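Local coordinates for protein processed glycerol phosphate lipoteichoic acid synthase 2 (Bacillus subtilis, PDB 2W8D) that is an LTA synthase C-terminal domain with the sulfatase-type fold of the alkaline phosphatase clan and holds a magnesium ion, at residues S5-V10 / R402-K407; Q113-I118 / Y328-S333; T316-H319 / D324-D327; Y96-G101 / K394-D399; G101-N106 / N140-A145. All coordinates share one frame; numbering follows the deposited sequence.

Contact 1. Residues S5-V10 / R402-K407; sequences SDVTEV and RFYEPK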
# COMPACT_ATOMS: atom_id res chain seq x y z
N SER A 5 3.40 26.42 -17.61
CA SER A 5 2.09 26.34 -18.28
C SER A 5 1.50 24.93 -18.43
O SER A 5 0.30 24.79 -18.68
CB SER A 5 2.16 27.05 -19.64
OG SER A 5 3.05 26.38 -20.51
N ASP A 6 2.30 23.88 -18.27
CA ASP A 6 1.80 22.51 -18.40
C ASP A 6 1.09 22.03 -17.14
O ASP A 6 0.35 21.03 -17.16
CB ASP A 6 2.91 21.53 -18.77
CG ASP A 6 3.68 21.96 -20.02
OD1 ASP A 6 3.05 22.46 -20.99
OD2 ASP A 6 4.91 21.78 -20.05
N VAL A 7 1.34 22.73 -16.03
CA VAL A 7 0.70 22.45 -14.75
C VAL A 7 -0.78 22.78 -14.83
O VAL A 7 -1.61 22.10 -14.21
CB VAL A 7 1.38 23.25 -13.61
CG1 VAL A 7 0.50 23.34 -12.38
CG2 VAL A 7 2.69 22.62 -13.25
N THR A 8 -1.11 23.81 -15.62
CA THR A 8 -2.47 24.34 -15.69
C THR A 8 -3.50 23.27 -16.02
O THR A 8 -4.49 23.11 -15.30
CB THR A 8 -2.57 25.52 -16.71
OG1 THR A 8 -1.58 26.52 -16.41
CG2 THR A 8 -3.95 26.16 -16.68
N GLU A 9 -3.25 22.53 -17.10
CA GLU A 9 -4.18 21.50 -17.57
C GLU A 9 -4.38 20.40 -16.52
O GLU A 9 -5.52 19.94 -16.29
CB GLU A 9 -3.69 20.91 -18.90
CG GLU A 9 -4.75 20.14 -19.70
CD GLU A 9 -4.17 18.94 -20.46
OE1 GLU A 9 -3.04 19.03 -20.99
OE2 GLU A 9 -4.86 17.89 -20.52
N VAL A 10 -3.29 19.99 -15.88
CA VAL A 10 -3.35 18.98 -14.83
C VAL A 10 -4.08 19.49 -13.59
O VAL A 10 -4.87 18.76 -12.98
CB VAL A 10 -1.96 18.38 -14.49
CG1 VAL A 10 -2.01 17.56 -13.20
CG2 VAL A 10 -1.46 17.49 -15.62
N ARG A 402 7.71 21.24 -9.56
CA ARG A 402 8.58 22.44 -9.49
C ARG A 402 7.78 23.74 -9.70
O ARG A 402 8.22 24.82 -9.29
CB ARG A 402 9.70 22.40 -10.54
CG ARG A 402 10.70 21.26 -10.39
CD ARG A 402 11.63 21.24 -11.55
NE ARG A 402 10.98 20.71 -12.76
CZ ARG A 402 11.44 20.88 -14.00
NH1 ARG A 402 12.53 21.60 -14.21
NH2 ARG A 402 10.78 20.35 -15.04
N PHE A 403 6.64 23.63 -10.37
CA PHE A 403 5.87 24.80 -10.79
C PHE A 403 4.51 24.90 -10.10
O PHE A 403 3.67 25.67 -10.53
CB PHE A 403 5.68 24.77 -12.32
CG PHE A 403 6.97 24.49 -13.08
CD1 PHE A 403 8.03 25.40 -13.05
CD2 PHE A 403 7.11 23.32 -13.83
CE1 PHE A 403 9.20 25.14 -13.72
CE2 PHE A 403 8.28 23.06 -14.52
CZ PHE A 403 9.32 23.96 -14.47
N TYR A 404 4.29 24.12 -9.04
CA TYR A 404 3.04 24.17 -8.30
C TYR A 404 3.27 24.39 -6.81
O TYR A 404 3.99 23.62 -6.18
CB TYR A 404 2.28 22.87 -8.47
CG TYR A 404 0.90 22.95 -7.90
CD1 TYR A 404 0.58 22.29 -6.72
CD2 TYR A 404 -0.07 23.73 -8.52
CE1 TYR A 404 -0.70 22.37 -6.18
CE2 TYR A 404 -1.35 23.83 -7.99
CZ TYR A 404 -1.67 23.16 -6.83
OH TYR A 404 -2.95 23.28 -6.32
N GLU A 405 2.64 25.43 -6.25
CA GLU A 405 2.69 25.65 -4.80
C GLU A 405 1.31 25.56 -4.14
O GLU A 405 0.48 26.46 -4.33
CB GLU A 405 3.33 26.99 -4.46
CG GLU A 405 4.31 27.53 -5.51
CD GLU A 405 5.49 28.26 -4.89
OE1 GLU A 405 5.67 29.47 -5.16
OE2 GLU A 405 6.24 27.61 -4.12
N PRO A 406 1.06 24.48 -3.37
CA PRO A 406 -0.16 24.35 -2.58
C PRO A 406 -0.05 25.28 -1.39
O PRO A 406 1.06 25.70 -1.06
CB PRO A 406 -0.13 22.88 -2.11
CG PRO A 406 0.94 22.21 -2.93
CD PRO A 406 1.93 23.31 -3.23
N LYS A 407 -1.17 25.59 -0.73
CA LYS A 407 -1.21 26.70 0.22
C LYS A 407 -0.45 26.48 1.53
O LYS A 407 0.25 27.37 2.02
CB LYS A 407 -2.64 27.18 0.51
CG LYS A 407 -2.99 28.60 -0.02
CD LYS A 407 -1.80 29.58 0.06
CE LYS A 407 -1.74 30.37 1.39
NZ LYS A 407 -0.42 31.02 1.57

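Contact 2. Residues Q113-I118 / Y328-S333; sequences QSVPAI and YLMSGS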
# COMPACT_ATOMS: atom_id res chain seq x y z
N GLN A 113 5.70 16.50 -3.25
CA GLN A 113 4.93 17.13 -2.19
C GLN A 113 4.20 16.03 -1.43
O GLN A 113 2.98 15.95 -1.43
CB GLN A 113 4.03 18.23 -2.76
CG GLN A 113 4.88 19.23 -3.54
CD GLN A 113 4.11 20.25 -4.35
OE1 GLN A 113 3.02 19.98 -4.82
NE2 GLN A 113 4.72 21.43 -4.56
N SER A 114 4.99 15.19 -0.78
CA SER A 114 4.49 14.01 -0.08
C SER A 114 3.69 14.28 1.19
O SER A 114 3.80 15.36 1.79
CB SER A 114 5.68 13.14 0.32
OG SER A 114 6.46 12.83 -0.81
N VAL A 115 2.95 13.27 1.62
CA VAL A 115 2.28 13.24 2.91
C VAL A 115 3.22 13.51 4.09
O VAL A 115 2.98 14.43 4.85
CB VAL A 115 1.53 11.90 3.08
CG1 VAL A 115 0.74 11.92 4.36
CG2 VAL A 115 0.60 11.69 1.88
N PRO A 116 4.32 12.75 4.23
CA PRO A 116 5.18 13.16 5.36
C PRO A 116 5.59 14.63 5.31
O PRO A 116 5.77 15.23 6.36
CB PRO A 116 6.41 12.27 5.24
CG PRO A 116 6.23 11.44 3.95
CD PRO A 116 4.81 11.54 3.54
N ALA A 117 5.71 15.20 4.12
CA ALA A 117 6.09 16.61 3.98
C ALA A 117 4.91 17.56 4.27
O ALA A 117 5.09 18.59 4.93
CB ALA A 117 6.71 16.90 2.64
N ILE A 118 3.72 17.19 3.79
CA ILE A 118 2.50 17.93 4.09
C ILE A 118 2.32 18.04 5.62
O ILE A 118 2.12 19.12 6.17
CB ILE A 118 1.24 17.25 3.45
CG1 ILE A 118 1.35 17.33 1.93
CG2 ILE A 118 -0.07 17.93 3.96
CD1 ILE A 118 0.28 16.63 1.16
N TYR A 328 -3.84 19.90 -3.49
CA TYR A 328 -2.74 19.04 -3.96
C TYR A 328 -3.04 18.31 -5.24
O TYR A 328 -4.17 17.92 -5.50
CB TYR A 328 -2.37 18.02 -2.89
CG TYR A 328 -1.99 18.68 -1.61
CD1 TYR A 328 -0.75 19.31 -1.48
CD2 TYR A 328 -2.87 18.71 -0.53
CE1 TYR A 328 -0.38 19.92 -0.31
CE2 TYR A 328 -2.50 19.35 0.66
CZ TYR A 328 -1.25 19.95 0.75
OH TYR A 328 -0.87 20.58 1.91
N LEU A 329 -1.99 18.08 -6.02
CA LEU A 329 -2.13 17.35 -7.26
C LEU A 329 -1.91 15.87 -6.99
O LEU A 329 -0.78 15.37 -7.05
CB LEU A 329 -1.17 17.90 -8.31
CG LEU A 329 -1.37 19.37 -8.71
CD1 LEU A 329 -0.59 19.65 -9.96
CD2 LEU A 329 -2.84 19.73 -8.93
N MSE A 330 -3.01 15.19 -6.67
CA MSE A 330 -3.03 13.80 -6.28
C MSE A 330 -4.00 13.07 -7.19
O MSE A 330 -5.06 13.57 -7.51
CB MSE A 330 -3.48 13.68 -4.83
CG MSE A 330 -2.40 14.04 -3.83
SE MSE A 330 -2.97 13.84 -1.96
CE MSE A 330 -1.19 14.02 -1.15
N SER A 331 -3.61 11.87 -7.61
CA SER A 331 -4.40 11.09 -8.55
C SER A 331 -5.56 10.35 -7.88
O SER A 331 -6.57 10.07 -8.53
CB SER A 331 -3.51 10.07 -9.26
OG SER A 331 -2.71 10.74 -10.23
N GLY A 332 -5.40 10.04 -6.60
CA GLY A 332 -6.36 9.17 -5.89
C GLY A 332 -7.59 9.85 -5.32
O GLY A 332 -7.70 11.06 -5.25
N SER A 333 -8.54 9.03 -4.90
CA SER A 333 -9.80 9.54 -4.43
C SER A 333 -10.05 8.93 -3.06
O SER A 333 -9.96 7.73 -2.91
CB SER A 333 -10.88 9.15 -5.45
OG SER A 333 -12.18 9.32 -4.92

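Contact 3. Residues T316-H319 / D324-D327; sequences TILH and DTKD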
# COMPACT_ATOMS: atom_id res chain seq x y z
N THR A 316 -7.38 9.24 1.87
CA THR A 316 -8.27 8.68 2.86
C THR A 316 -7.70 9.10 4.23
O THR A 316 -8.40 9.67 5.08
CB THR A 316 -8.39 7.12 2.71
OG1 THR A 316 -8.71 6.78 1.34
CG2 THR A 316 -9.42 6.56 3.62
N ILE A 317 -6.40 8.84 4.39
CA ILE A 317 -5.68 9.06 5.63
C ILE A 317 -5.61 10.52 5.98
O ILE A 317 -5.86 10.90 7.11
CB ILE A 317 -4.27 8.51 5.53
CG1 ILE A 317 -4.34 7.00 5.23
CG2 ILE A 317 -3.47 8.80 6.81
CD1 ILE A 317 -5.33 6.24 6.12
N LEU A 318 -5.25 11.35 5.00
CA LEU A 318 -5.16 12.78 5.22
C LEU A 318 -6.51 13.34 5.68
O LEU A 318 -6.57 14.09 6.65
CB LEU A 318 -4.67 13.48 3.96
CG LEU A 318 -3.30 14.17 3.91
CD1 LEU A 318 -2.36 13.92 5.11
CD2 LEU A 318 -2.63 13.90 2.59
N HIS A 319 -7.58 12.91 5.02
CA HIS A 319 -8.94 13.30 5.38
C HIS A 319 -9.28 12.90 6.80
O HIS A 319 -9.79 13.73 7.54
CB HIS A 319 -9.97 12.79 4.36
CG HIS A 319 -9.91 13.53 3.05
ND1 HIS A 319 -10.66 13.18 1.95
CD2 HIS A 319 -9.15 14.59 2.67
CE1 HIS A 319 -10.37 13.99 0.95
NE2 HIS A 319 -9.46 14.86 1.36
N ASP A 324 -7.26 18.98 4.40
CA ASP A 324 -7.90 19.22 3.11
C ASP A 324 -6.93 19.03 1.94
O ASP A 324 -5.92 19.72 1.85
CB ASP A 324 -8.49 20.64 3.09
CG ASP A 324 -9.19 20.97 1.78
OD1 ASP A 324 -9.54 20.03 1.02
OD2 ASP A 324 -9.40 22.19 1.53
N THR A 325 -7.28 18.11 1.04
CA THR A 325 -6.42 17.72 -0.07
C THR A 325 -6.78 18.35 -1.42
O THR A 325 -6.15 18.03 -2.43
CB THR A 325 -6.37 16.19 -0.24
OG1 THR A 325 -7.70 15.68 -0.41
CG2 THR A 325 -5.71 15.52 0.94
N LYS A 326 -7.77 19.23 -1.43
CA LYS A 326 -8.20 19.92 -2.66
C LYS A 326 -7.09 20.71 -3.36
O LYS A 326 -7.15 20.88 -4.58
CB LYS A 326 -9.40 20.84 -2.40
CG LYS A 326 -10.15 21.25 -3.68
CD LYS A 326 -11.57 21.79 -3.43
CE LYS A 326 -12.46 21.67 -4.69
NZ LYS A 326 -13.90 21.39 -4.34
N ASP A 327 -6.12 21.20 -2.61
CA ASP A 327 -5.07 22.01 -3.22
C ASP A 327 -3.84 21.21 -3.71
O ASP A 327 -2.93 21.78 -4.30
CB ASP A 327 -4.66 23.18 -2.32
CG ASP A 327 -4.30 24.43 -3.12
OD1 ASP A 327 -4.43 24.41 -4.36
OD2 ASP A 327 -3.90 25.45 -2.51

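Contact 4. Residues Y96-G101 / K394-D399; sequences YPLAQG and KIINGD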
# COMPACT_ATOMS: atom_id res chain seq x y z
N TYR A 96 0.92 7.70 -9.73
CA TYR A 96 1.31 6.41 -10.28
C TYR A 96 2.82 6.29 -10.51
O TYR A 96 3.50 7.27 -10.85
CB TYR A 96 0.55 6.14 -11.59
CG TYR A 96 -0.90 5.91 -11.35
CD1 TYR A 96 -1.38 4.62 -11.11
CD2 TYR A 96 -1.79 6.97 -11.31
CE1 TYR A 96 -2.74 4.40 -10.85
CE2 TYR A 96 -3.11 6.78 -11.05
CZ TYR A 96 -3.60 5.51 -10.83
OH TYR A 96 -4.94 5.34 -10.57
N PRO A 97 3.36 5.08 -10.33
CA PRO A 97 4.75 4.76 -10.61
C PRO A 97 4.97 4.72 -12.12
O PRO A 97 4.04 4.98 -12.89
CB PRO A 97 4.88 3.35 -10.05
CG PRO A 97 3.50 2.76 -10.29
CD PRO A 97 2.57 3.89 -9.92
N LEU A 98 6.18 4.42 -12.55
CA LEU A 98 6.46 4.41 -14.01
C LEU A 98 5.84 3.16 -14.66
O LEU A 98 5.70 2.13 -14.02
CB LEU A 98 7.97 4.44 -14.27
CG LEU A 98 8.82 5.61 -13.77
CD1 LEU A 98 10.28 5.34 -14.04
CD2 LEU A 98 8.42 6.84 -14.56
N ALA A 99 5.48 3.29 -15.93
CA ALA A 99 4.99 2.18 -16.71
C ALA A 99 6.04 1.08 -16.92
O ALA A 99 5.64 -0.09 -17.03
CB ALA A 99 4.44 2.67 -18.11
N GLN A 100 7.32 1.46 -17.04
CA GLN A 100 8.49 0.55 -17.08
C GLN A 100 9.62 1.06 -16.14
O GLN A 100 9.83 2.27 -16.04
CB GLN A 100 9.11 0.51 -18.48
CG GLN A 100 8.14 0.19 -19.62
CD GLN A 100 8.19 -1.27 -20.07
OE1 GLN A 100 8.00 -2.20 -19.26
NE2 GLN A 100 8.43 -1.47 -21.37
N GLY A 101 10.36 0.15 -15.52
CA GLY A 101 11.39 0.54 -14.60
C GLY A 101 10.79 1.06 -13.29
O GLY A 101 9.56 1.02 -13.07
N LYS A 394 1.97 13.06 -16.78
CA LYS A 394 2.46 14.42 -17.07
C LYS A 394 3.23 15.00 -15.89
O LYS A 394 4.27 15.65 -16.08
CB LYS A 394 1.33 15.37 -17.47
CG LYS A 394 0.94 15.20 -18.92
CD LYS A 394 -0.43 15.80 -19.24
CE LYS A 394 -0.57 15.96 -20.72
NZ LYS A 394 -1.74 15.20 -21.21
N ILE A 395 2.73 14.75 -14.69
CA ILE A 395 3.38 15.26 -13.48
C ILE A 395 4.77 14.66 -13.30
O ILE A 395 5.75 15.39 -13.09
CB ILE A 395 2.49 15.06 -12.23
CG1 ILE A 395 1.36 16.10 -12.22
CG2 ILE A 395 3.30 15.19 -10.94
CD1 ILE A 395 0.18 15.70 -11.24
N ILE A 396 4.86 13.35 -13.45
CA ILE A 396 6.08 12.64 -13.18
C ILE A 396 7.12 12.85 -14.28
O ILE A 396 8.29 13.14 -13.98
CB ILE A 396 5.79 11.17 -12.84
CG1 ILE A 396 5.77 11.00 -11.31
CG2 ILE A 396 6.82 10.26 -13.40
CD1 ILE A 396 4.47 10.97 -10.80
N ASN A 397 6.68 12.75 -15.54
CA ASN A 397 7.56 12.89 -16.68
C ASN A 397 8.08 14.31 -16.83
O ASN A 397 9.20 14.51 -17.29
CB ASN A 397 6.86 12.50 -17.99
CG ASN A 397 6.39 11.06 -18.01
OD1 ASN A 397 6.88 10.21 -17.26
ND2 ASN A 397 5.42 10.76 -18.88
N GLY A 398 7.24 15.30 -16.53
CA GLY A 398 7.65 16.70 -16.70
C GLY A 398 8.08 17.32 -15.38
O GLY A 398 8.27 18.52 -15.32
N ASP A 399 8.18 16.51 -14.30
CA ASP A 399 8.57 17.02 -12.99
C ASP A 399 7.84 18.36 -12.69
O ASP A 399 8.46 19.40 -12.44
CB ASP A 399 10.11 17.14 -12.90
CG ASP A 399 10.61 17.47 -11.50
OD1 ASP A 399 9.87 17.19 -10.53
OD2 ASP A 399 11.72 18.02 -11.36

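Contact 5. Residues G101-N106 / N140-A145; sequences GSVFVN and NEMYKA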
# COMPACT_ATOMS: atom_id res chain seq x y z
N GLY A 101 10.36 0.15 -15.52
CA GLY A 101 11.39 0.54 -14.60
C GLY A 101 10.79 1.06 -13.29
O GLY A 101 9.56 1.02 -13.07
N SER A 102 11.65 1.54 -12.42
CA SER A 102 11.29 1.87 -11.08
C SER A 102 11.34 3.39 -10.88
O SER A 102 12.39 4.03 -11.13
CB SER A 102 12.24 1.19 -10.10
OG SER A 102 12.24 1.90 -8.87
N VAL A 103 10.23 3.95 -10.39
CA VAL A 103 10.18 5.37 -10.09
C VAL A 103 11.14 5.76 -8.95
O VAL A 103 11.75 6.81 -9.01
CB VAL A 103 8.73 5.88 -9.77
CG1 VAL A 103 8.10 5.14 -8.58
CG2 VAL A 103 8.74 7.42 -9.52
N PHE A 104 11.29 4.91 -7.93
CA PHE A 104 12.29 5.13 -6.87
C PHE A 104 13.70 5.27 -7.40
O PHE A 104 14.46 6.14 -6.94
CB PHE A 104 12.27 4.01 -5.82
CG PHE A 104 11.50 4.36 -4.56
CD1 PHE A 104 10.15 4.72 -4.63
CD2 PHE A 104 12.12 4.31 -3.30
CE1 PHE A 104 9.40 5.02 -3.43
CE2 PHE A 104 11.40 4.62 -2.12
CZ PHE A 104 10.04 4.98 -2.18
N VAL A 105 14.07 4.40 -8.34
CA VAL A 105 15.40 4.43 -8.90
C VAL A 105 15.59 5.63 -9.81
O VAL A 105 16.66 6.24 -9.81
CB VAL A 105 15.71 3.13 -9.69
CG1 VAL A 105 17.08 3.21 -10.39
CG2 VAL A 105 15.62 1.91 -8.79
N ASN A 106 14.57 5.98 -10.60
CA ASN A 106 14.83 6.92 -11.72
C ASN A 106 14.34 8.36 -11.50
O ASN A 106 14.81 9.26 -12.18
CB ASN A 106 14.26 6.36 -13.03
CG ASN A 106 15.05 5.17 -13.53
OD1 ASN A 106 16.26 5.22 -13.62
ND2 ASN A 106 14.37 4.10 -13.85
N ASN A 140 17.25 5.46 0.21
CA ASN A 140 17.92 6.58 0.84
C ASN A 140 17.93 7.87 0.01
O ASN A 140 18.00 8.95 0.57
CB ASN A 140 19.31 6.23 1.39
CG ASN A 140 20.31 5.91 0.32
OD1 ASN A 140 19.98 5.72 -0.83
ND2 ASN A 140 21.57 5.83 0.71
N GLU A 141 17.84 7.77 -1.31
CA GLU A 141 17.76 8.99 -2.15
C GLU A 141 16.30 9.49 -2.21
O GLU A 141 16.05 10.68 -1.99
CB GLU A 141 18.38 8.79 -3.56
CG GLU A 141 18.70 10.11 -4.20
CD GLU A 141 19.07 10.10 -5.71
OE1 GLU A 141 19.00 9.03 -6.40
OE2 GLU A 141 19.41 11.22 -6.19
N MSE A 142 15.34 8.60 -2.43
CA MSE A 142 13.94 8.96 -2.65
C MSE A 142 13.20 9.47 -1.41
O MSE A 142 12.33 10.32 -1.51
CB MSE A 142 13.16 7.76 -3.23
CG MSE A 142 11.63 7.94 -3.33
SE MSE A 142 11.15 9.47 -4.53
CE MSE A 142 11.06 8.64 -6.33
N TYR A 143 13.53 8.91 -0.25
CA TYR A 143 12.94 9.34 0.99
C TYR A 143 13.33 10.77 1.29
O TYR A 143 12.57 11.49 1.92
CB TYR A 143 13.38 8.45 2.13
CG TYR A 143 12.72 7.10 2.18
CD1 TYR A 143 11.63 6.76 1.37
CD2 TYR A 143 13.18 6.15 3.07
CE1 TYR A 143 11.07 5.48 1.44
CE2 TYR A 143 12.63 4.91 3.16
CZ TYR A 143 11.58 4.57 2.36
OH TYR A 143 11.08 3.30 2.54
N LYS A 144 14.50 11.18 0.84
CA LYS A 144 14.95 12.54 1.12
C LYS A 144 14.09 13.49 0.33
O LYS A 144 13.70 14.56 0.84
CB LYS A 144 16.40 12.71 0.71
CG LYS A 144 17.37 11.96 1.54
CD LYS A 144 18.73 12.19 0.96
CE LYS A 144 19.76 12.28 2.01
NZ LYS A 144 20.46 11.01 2.12
N ALA A 145 13.77 13.11 -0.90
CA ALA A 145 12.90 13.91 -1.74
C ALA A 145 11.49 13.97 -1.12
O ALA A 145 10.76 14.95 -1.29
CB ALA A 145 12.83 13.31 -3.17

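Contact 1. Residues S5-V10 / R402-K407
V7 shows how a single branched residue can serve two neighbours. Its methyl CG1 lies anti to the backbone N (chi1 162°) and reaches Y404, with CG1 3.9 Å from CD2 of the ring. The other methyl, CG2, lies beside the backbone N and rests on the CB of F403 at 3.8 Å. The V7 and Y404 side chains meet at about a right angle, and the methyl approaches the phenol ring obliquely. F403 offers V7 only its CB across the contact, because its own ring is turned back toward R402. There the F403 CZ atom sits 3.8 Å over the centre of the R402 guanidinium plane. That guanidinium is fixed in turn by a salt bridge from NE to D399 and a hydrogen bond from NH2 to the carbonyl oxygen of G398. In Y404, CG is anti to the backbone N (chi1 -172°), which carries the ring past V7, and its hydroxyl is hydrogen-bonded to the backbone oxygen of D327. Y404 is thereby anchored at its polar end while the ring carbon CD2 meets the valine. No hydrogen bond crosses between the two segments, and V7 also packs on L400. The arrangement is apolar docking of the N-terminal helix 6-17 on the irregular chain that follows helix 380-397, bringing together two distant ends of this sulfatase-family domain.

Contact 2. Residues Q113-I118 / Y328-S333
A CH-pi contact at the heart of a buried helix-to-loop interface joins the short helix 115-118 to the irregular chain after helix 313-320, within a sulfatase-type fold. I118 and Y328 approach from opposite directions, and the terminal methyl CD1 of I118 lands over one face of the tyrosine ring, 3.6 Å from its centroid and only 12° off the ring normal. The isoleucine chain makes this possible: CG1 lies beside the backbone N, and chi2 of 175° extends CD1 outward to the ring centre. That same methyl has a second neighbour, since I118 CD1 lies 3.8 Å from CE of M330, a selenomethionine in this crystal. M330 is stretched out beyond CG, and this reach takes its methyl end to the helix; V115 CG2 approaches the same CE more loosely, at 4.2 Å. The loop bends at L329, the centre of an inverse gamma turn, and Y328 and M330 both meet the helix. The turn is marked by a weak bond from M330 N to the Y328 carbonyl oxygen, and the L329 side chain packs instead on V10 and M14 of helix 6-17. L318 of helix 313-320 touches both V115 and M330 and continues the apolar cluster. The helix itself begins with I118 N bonded to the carbonyl oxygen of S114. The closest approach across the interface is between the branch methyl CG2 of I118 and the Y328 hydroxyl, OH, at 3.4 Å.

Contact 3. Residues T316-H319 / D324-D327
The H319 imidazole meets T325 at its edge and not over a face: the threonine hydroxyl lies near the ring plane, and T325 N also lies in that plane at the edge. A short hydrogen bond joins H319 NE2 and T325 OG1 at 2.6 Å, noticeably bent at 134°, and either atom could be the donor. The second ring nitrogen, ND1, is hydrogen-bonded to the carboxylate of D334, so the imidazole is held at both nitrogens and its rotation is fixed. The side chains of H319 and T325 meet at about a right angle. T325 chi1 of 56° places OG1 between the backbone N and the carbonyl carbon, leaving CG2 beside the backbone N. This division gives the threonine two uses, for T325 CG2 lies 3.8 Å from L318 CB and also near L318 CD2. A polar bond and an apolar touch thus come from the two branches of one residue. Just upstream, D324 OD1 accepts a hydrogen bond from the backbone N of K326 at 3.1 Å, nearly straight at 169° and reaching the oxygen from above the carboxylate plane. H319 NE2 and D324 OD1 are 5.2 Å apart, not in contact; with D334 also close, two carboxylates might somewhat favour a charged imidazole. Y18 touches H319, D324 and T325 and packs against the same corner. The arrangement is a tight return of the chain onto the end of helix 313-320, in which an Asx turn follows the helix and a threonine ties back to its last turn.

Contact 4. Residues Y96-G101 / K394-D399
L98 and I396 meet at a slant, methyl against methyl, with CD2 of the leucine 3.9 Å from CG2 of the isoleucine. The leucine belongs to the loop between helices 86-93 and 103-106, the isoleucine to the last turn of helix 380-397. L98 holds CG beside its backbone N (chi1 -60°) and extends from there, which carries CD2 to the helix, while its sister methyl CD1 packs on V103. I396 points toward the loop, and its chi1 of -98° and chi2 of 100° both depart from the staggered values. Its second branch ends in CD1, which lies 3.8 Å from the backbone oxygen of Y96. One isoleucine therefore straddles a leucine methyl and a peptide carbonyl. The Y96 ring turns elsewhere: its hydroxyl is hydrogen-bonded to E388, and its backbone N to S392 OG, both on the same long helix. Beyond I396 the helix ends in a Schellman motif, with D399 at positive phi and a weak bond of 3.4 Å from D399 N to the I396 carbonyl oxygen. That oxygen also accepts from N110 ND2. A di(hydroxyethyl)ether molecule, probably from the crystallisation liquor, lies beside L98. With no hydrogen bond between the two segments, the touch is van der Waals contact of methyl groups with each other and with one carbonyl oxygen; the polar bonds of Y96 attach the loop to earlier helical turns.

Contact 5. Residues G101-N106 / N140-A145
N106 N bonds to the carbonyl oxygen of S102 at 3.0 Å and more weakly to that of V103, and the V103 oxygen is also touched across the contact by CE of M142 at 3.3 Å. M142, a selenomethionine in this crystal, lies across one face of the F104 ring. Its CG, anti to the backbone N, stands over that face, 3.4 Å from the ring centroid and only 6° off the normal, a centred CH-pi contact. Bends at chi2 and chi3 then turn the chain so that SE lies above the same face at 5.0 Å from the centroid, a more distant Met-aromatic contact, and CE comes back to V103, 4.1 Å from its CG2. The edge of the F104 ring is used by Y143, whose CE1 lies in the ring plane 3.7 Å from F104 CE2. The two ring planes are steeply inclined at 85°, but the pair is oblique, neither a stack nor an edge-to-face pair. Y143 is fixed further by a hydrogen bond from its hydroxyl to E88 and by an edge-to-face pairing with F151. Helix 103-106 starts at S102, an N-cap whose OG accepts a hydrogen bond from V105 N at 3.1 Å. F104 also touches S85, next in sequence to the phosphothreonine T84 of the magnesium site, and Y143 comes within about 12 Å of the metal. The arrangement is a Met-aromatic junction between two short helices, 103-106 and 139-145, both touching helix 86-93 in a sulfatase-type domain.

Followed from the N terminus, the chain opens contact 1 at helix 6-17 and closes it only after helix 380-397, so every other contact falls within that span. Contact 4 opens next, in the loop after helix 86-93, and encloses contacts 2, 3 and 5. Contact 5 opens at G101, which it shares with contact 4, and crosses contact 2, because helix 115-118 intervenes before helix 139-145 closes it. Contact 3, a short local return, lies within contact 2 and follows contact 5 in series. L318 links contacts 2 and 3, and Y404 joins contact 1 to both. Together they tie the terminal helices to the short helices of the sulfatase-type domain.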